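Local coordinates for esterase (Sinorhizobium meliloti 1021, PDB 4TX1), which hydrolyses acetyl esters as a carbohydrate acetylesterase of the SGNH-hydrolase family, and is probably active on aryl esters as well, at residues G110-A115 with S168-P173; I141-P146 with D177-L182. All coordinates share one frame; numbering follows the deposited sequence.

Contact 1: G110-A115 with S168-P173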
loop_
_atom_site.group_PDB
_atom_site.type_symbol
_atom_site.label_atom_id
_atom_site.label_comp_id
_atom_site.label_asym_id
_atom_site.label_seq_id
_atom_site.Cartn_x
_atom_site.Cartn_y
_atom_site.Cartn_z
ATOM N N GLY A 110 -9.919 20.998 -0.677
ATOM C CA GLY A 110 -10.886 22.080 -0.590
ATOM C C GLY A 110 -11.092 22.874 -1.860
ATOM O O GLY A 110 -11.768 23.911 -1.833
ATOM N N THR A 111 -10.535 22.424 -2.975
ATOM C CA THR A 111 -10.560 23.203 -4.206
ATOM C C THR A 111 -11.399 22.591 -5.336
ATOM O O THR A 111 -11.323 21.412 -5.645
ATOM C CB THR A 111 -9.135 23.524 -4.751
ATOM O OG1 THR A 111 -8.457 22.306 -5.175
ATOM C CG2 THR A 111 -8.198 24.194 -3.663
ATOM N N ALA A 112 -12.199 23.440 -6.015
ATOM C CA ALA A 112 -12.887 22.996 -7.190
ATOM C C ALA A 112 -11.918 22.441 -8.240
ATOM O O ALA A 112 -12.222 21.463 -8.943
ATOM C CB ALA A 112 -13.760 24.117 -7.797
ATOM N N PHE A 113 -10.793 23.129 -8.408
ATOM C CA PHE A 113 -9.837 22.724 -9.432
ATOM C C PHE A 113 -9.284 21.307 -9.098
ATOM O O PHE A 113 -9.160 20.499 -9.957
ATOM C CB PHE A 113 -8.659 23.709 -9.516
ATOM C CG PHE A 113 -7.750 23.356 -10.569
ATOM C CD1 PHE A 113 -8.165 23.479 -11.888
ATOM C CD2 PHE A 113 -6.536 22.720 -10.272
ATOM C CE1 PHE A 113 -7.322 23.048 -12.911
ATOM C CE2 PHE A 113 -5.698 22.357 -11.311
ATOM C CZ PHE A 113 -6.085 22.515 -12.596
ATOM N N GLY A 114 -9.016 21.036 -7.815
ATOM C CA GLY A 114 -8.520 19.693 -7.444
ATOM C C GLY A 114 -9.575 18.610 -7.733
ATOM O O GLY A 114 -9.217 17.496 -8.105
ATOM N N ALA A 115 -10.866 18.942 -7.610
ATOM C CA ALA A 115 -11.956 18.035 -7.877
ATOM C C ALA A 115 -12.021 17.750 -9.363
ATOM O O ALA A 115 -12.152 16.619 -9.773
ATOM C CB ALA A 115 -13.326 18.525 -7.367
ATOM N N SER A 168 -17.642 24.919 -4.136
ATOM C CA SER A 168 -18.483 23.995 -4.771
ATOM C C SER A 168 -19.311 24.629 -5.857
ATOM O O SER A 168 -19.756 23.957 -6.753
ATOM C CB SER A 168 -19.343 23.233 -3.791
ATOM O OG SER A 168 -20.330 24.095 -3.186
ATOM N N ALA A 169 -19.527 25.939 -5.732
ATOM C CA ALA A 169 -20.273 26.672 -6.773
ATOM C C ALA A 169 -19.539 26.654 -8.087
ATOM O O ALA A 169 -20.144 26.894 -9.177
ATOM C CB ALA A 169 -20.487 28.138 -6.287
ATOM N N MET A 170 -18.224 26.425 -8.025
ATOM C CA MET A 170 -17.384 26.394 -9.248
ATOM C C MET A 170 -17.356 25.047 -9.932
ATOM O O MET A 170 -16.818 24.919 -11.045
ATOM C CB MET A 170 -15.984 26.833 -8.924
ATOM C CG MET A 170 -15.885 28.253 -8.399
ATOM S SD MET A 170 -14.233 28.530 -7.752
ATOM C CE MET A 170 -14.414 29.856 -6.557
ATOM N N LEU A 171 -17.877 23.994 -9.275
ATOM C CA LEU A 171 -17.814 22.668 -9.907
ATOM C C LEU A 171 -18.599 22.523 -11.203
ATOM O O LEU A 171 -18.106 21.894 -12.126
ATOM C CB LEU A 171 -18.284 21.533 -8.941
ATOM C CG LEU A 171 -17.493 21.435 -7.655
ATOM C CD1 LEU A 171 -18.285 20.616 -6.636
ATOM C CD2 LEU A 171 -16.069 20.882 -7.942
ATOM N N ALA A 172 -19.818 23.086 -11.317
ATOM C CA ALA A 172 -20.589 22.933 -12.548
ATOM C C ALA A 172 -19.840 23.477 -13.809
ATOM O O ALA A 172 -19.756 22.795 -14.790
ATOM C CB ALA A 172 -21.978 23.523 -12.395
ATOM N N PRO A 173 -19.294 24.697 -13.769
ATOM C CA PRO A 173 -18.662 25.204 -15.012
ATOM C C PRO A 173 -17.348 24.447 -15.354
ATOM O O PRO A 173 -17.097 24.134 -16.540
ATOM C CB PRO A 173 -18.420 26.684 -14.725
ATOM C CG PRO A 173 -18.635 26.914 -13.265
ATOM C CD PRO A 173 -19.506 25.766 -12.771
#
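A small apolar helix-to-helix contact brings A112 and A115, in the first turn of helix 112-127, against M170 and L171, where the chain leads into helix 171-182; the two helices lie on one side of the central parallel sheet. A112 and L171 share most of it. One methyl of the leucine fork, CD2, enters the angle between the two alanines, 3.7 Å from A115 CB and 3.9 Å from A112 CA. With CG anti to the carbonyl carbon (chi1 -58°), the leucine fork is swung across to the neighbouring helix, while the other methyl, CD1, packs on P146. Alanine suits both positions on helix 112-127. Three residues apart, the two share one face of the helix, and their single methyls let L171 come close to the backbone itself.

M170 meets A112 differently, CB against CB at 3.7 Å. Only the root of the methionine takes part; beyond CG its extended chain leads away to the exposed side. A112 CB is thus bordered by both M170 and L171, and the alanine also touches L174, a turn beyond L171 on helix 171-182.

Each segment has its own local fastening. T111 is the N-cap of helix 112-127: its OG1 accepts from G114 N at 3.0 Å, a somewhat bent bond (141°), and G114, lacking a side chain, leaves room for that hydroxyl. The A112 amide, one of those left over at a helix start, is taken by Q167 OE1. In the other segment, S168 to L171 forms a type I turn closed by L171 N and S168 O. Two neighbouring helices packed on the same side of a parallel sheet are what the three-layer alpha/beta/alpha sandwich of SGNH hydrolases is built from.

Contact 2: I141-P146 with D177-L182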
loop_
_atom_site.group_PDB
_atom_site.type_symbol
_atom_site.label_atom_id
_atom_site.label_comp_id
_atom_site.label_asym_id
_atom_site.label_seq_id
_atom_site.Cartn_x
_atom_site.Cartn_y
_atom_site.Cartn_z
ATOM N N ILE A 141 -19.476 8.081 -20.890
ATOM C CA ILE A 141 -19.254 8.666 -19.544
ATOM C C ILE A 141 -20.055 9.944 -19.366
ATOM O O ILE A 141 -19.991 10.869 -20.218
ATOM C CB ILE A 141 -17.761 8.964 -19.377
ATOM C CG1 ILE A 141 -16.922 7.678 -19.468
ATOM C CG2 ILE A 141 -17.489 9.516 -17.965
ATOM C CD1 ILE A 141 -15.398 7.931 -19.473
ATOM N N LEU A 142 -20.779 10.016 -18.265
ATOM C CA LEU A 142 -21.544 11.189 -17.858
ATOM C C LEU A 142 -20.941 11.769 -16.571
ATOM O O LEU A 142 -21.002 11.063 -15.520
ATOM C CB LEU A 142 -22.956 10.817 -17.625
ATOM C CG LEU A 142 -24.085 11.819 -17.542
ATOM C CD1 LEU A 142 -25.410 11.409 -16.930
ATOM C CD2 LEU A 142 -23.798 13.283 -17.960
ATOM N N ILE A 143 -20.538 13.022 -16.628
ATOM C CA ILE A 143 -19.997 13.759 -15.494
ATOM C C ILE A 143 -21.144 14.584 -14.897
ATOM O O ILE A 143 -21.696 15.458 -15.550
ATOM C CB ILE A 143 -18.837 14.658 -15.838
ATOM C CG1 ILE A 143 -17.700 13.779 -16.374
ATOM C CG2 ILE A 143 -18.392 15.504 -14.640
ATOM C CD1 ILE A 143 -16.553 14.497 -17.040
ATOM N N VAL A 144 -21.467 14.331 -13.641
ATOM C CA VAL A 144 -22.506 15.091 -12.966
ATOM C C VAL A 144 -21.895 15.962 -11.872
ATOM O O VAL A 144 -21.150 15.485 -10.937
ATOM C CB VAL A 144 -23.590 14.176 -12.417
ATOM C CG1 VAL A 144 -24.686 15.038 -11.778
ATOM C CG2 VAL A 144 -24.145 13.209 -13.445
ATOM N N SER A 145 -22.121 17.275 -11.929
ATOM C CA SER A 145 -21.653 18.156 -10.880
ATOM C C SER A 145 -22.704 18.005 -9.719
ATOM O O SER A 145 -23.944 18.025 -9.959
ATOM C CB SER A 145 -21.435 19.615 -11.284
ATOM O OG SER A 145 -22.695 20.064 -11.834
ATOM N N PRO A 146 -22.219 17.780 -8.479
ATOM C CA PRO A 146 -23.164 17.534 -7.417
ATOM C C PRO A 146 -23.843 18.913 -7.066
ATOM O O PRO A 146 -23.278 19.994 -7.292
ATOM C CB PRO A 146 -22.289 17.094 -6.223
ATOM C CG PRO A 146 -20.944 17.727 -6.527
ATOM C CD PRO A 146 -20.820 17.619 -8.049
ATOM N N ASP A 177 -16.809 22.165 -18.697
ATOM C CA ASP A 177 -15.589 22.437 -19.536
ATOM C C ASP A 177 -14.809 21.136 -19.730
ATOM O O ASP A 177 -14.438 20.772 -20.825
ATOM C CB ASP A 177 -14.698 23.462 -18.941
ATOM C CG ASP A 177 -15.247 24.888 -19.006
ATOM O OD1 ASP A 177 -16.250 25.148 -19.648
ATOM O OD2 ASP A 177 -14.646 25.709 -18.303
ATOM N N LEU A 178 -14.612 20.371 -18.645
ATOM C CA LEU A 178 -13.944 19.048 -18.759
ATOM C C LEU A 178 -14.634 18.064 -19.650
ATOM O O LEU A 178 -13.989 17.366 -20.459
ATOM C CB LEU A 178 -13.678 18.475 -17.311
ATOM C CG LEU A 178 -12.816 17.208 -17.308
ATOM C CD1 LEU A 178 -11.360 17.480 -17.615
ATOM C CD2 LEU A 178 -12.959 16.382 -15.954
ATOM N N ALA A 179 -15.972 17.948 -19.531
ATOM C CA ALA A 179 -16.787 17.025 -20.262
ATOM C C ALA A 179 -16.609 17.326 -21.738
ATOM O O ALA A 179 -16.449 16.416 -22.553
ATOM C CB ALA A 179 -18.242 17.157 -19.849
ATOM N N ASP A 180 -16.598 18.619 -22.021
ATOM C CA ASP A 180 -16.411 19.067 -23.437
ATOM C C ASP A 180 -15.011 18.693 -23.956
ATOM O O ASP A 180 -14.890 18.160 -25.058
ATOM C CB ASP A 180 -16.688 20.585 -23.525
ATOM C CG ASP A 180 -16.643 21.109 -24.988
ATOM O OD1 ASP A 180 -17.141 20.402 -25.922
ATOM O OD2 ASP A 180 -16.082 22.192 -25.193
ATOM N N GLU A 181 -13.987 18.900 -23.137
ATOM C CA GLU A 181 -12.577 18.605 -23.439
ATOM C C GLU A 181 -12.371 17.128 -23.655
ATOM O O GLU A 181 -11.741 16.713 -24.619
ATOM C CB GLU A 181 -11.730 19.200 -22.353
ATOM C CG GLU A 181 -10.228 19.060 -22.513
ATOM C CD GLU A 181 -9.527 19.217 -21.160
ATOM O OE1 GLU A 181 -8.570 18.430 -20.900
ATOM O OE2 GLU A 181 -9.978 20.103 -20.342
ATOM N N LEU A 182 -13.065 16.284 -22.873
ATOM C CA LEU A 182 -12.878 14.867 -22.919
ATOM C C LEU A 182 -13.973 14.075 -23.627
ATOM O O LEU A 182 -13.984 12.846 -23.551
ATOM C CB LEU A 182 -12.741 14.327 -21.448
ATOM C CG LEU A 182 -11.600 14.875 -20.578
ATOM C CD1 LEU A 182 -11.615 14.200 -19.191
ATOM C CD2 LEU A 182 -10.268 14.708 -21.275
#
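The carbonyl O of L178 accepts the amide of L182 at 2.8 Å, a backbone bond of helix 171-182 that ties together the part of the helix resting on I143 of strand 140-145. The preceding i to i+4 bond, from E181 N to D177 O, measures 3.0 Å. With its main-chain groups paired in this way, the helix turns mainly apolar side chains to I143.

The touching is done by I143, and on that side by a single atom, the terminal methyl CD1. It approaches the helix between two successive residues: 4.1 Å from A179 CA, 4.2 Å from A179 CB and 4.2 Å from L178 CD2. The isoleucine reaches this far because CG1 lies anti to the carbonyl carbon (chi1 -62°) and the chain then runs on nearly straight to CD1 (chi2 168°). A long, beta-branched residue suits a strand whose side chains must bridge the gap to a helix layer, and the small A179 lets CD1 meet the helix backbone.

L178 adds the second helix contact, through CD2. Its CG lies anti to the backbone N (chi1 -172°), and besides meeting I143 the side chain packs on V116 and I119 of helix 112-127, which places it where strand and both helices come together. I143 is fixed by its own backbone, hydrogen-bonded to G185 and F187 of the adjacent parallel strand 185-188, and its side chain also rests on Y175 and C184.

D177, D180 and E181 are exposed, so this helix is amphipathic, charged outward and apolar inward. Joining two layers through methyl contacts alone implies dispersion and the hydrophobic effect, with position set by shape and not by directed bonds.

Contact 1 and contact 2 have centres about 12 Å apart and share helix 171-182, contact 1 at its start and contact 2 at its last turns. They also touch: A172 CB lies 3.6 Å from S145 OG, and L171 CD1 lies 3.9 Å from P146 CG. Along the chain the segments alternate, 110-115, 141-146, 168-173 and 177-182, so helix 112-127, strand 140-145 and helix 171-182 are interlocked. Helix 171-182 is the last helix of the crossover from strand 140-145 to the adjacent parallel strand 185-188. Contact 1 joins it to helix 112-127 within the helical layer and contact 2 joins it to the sheet.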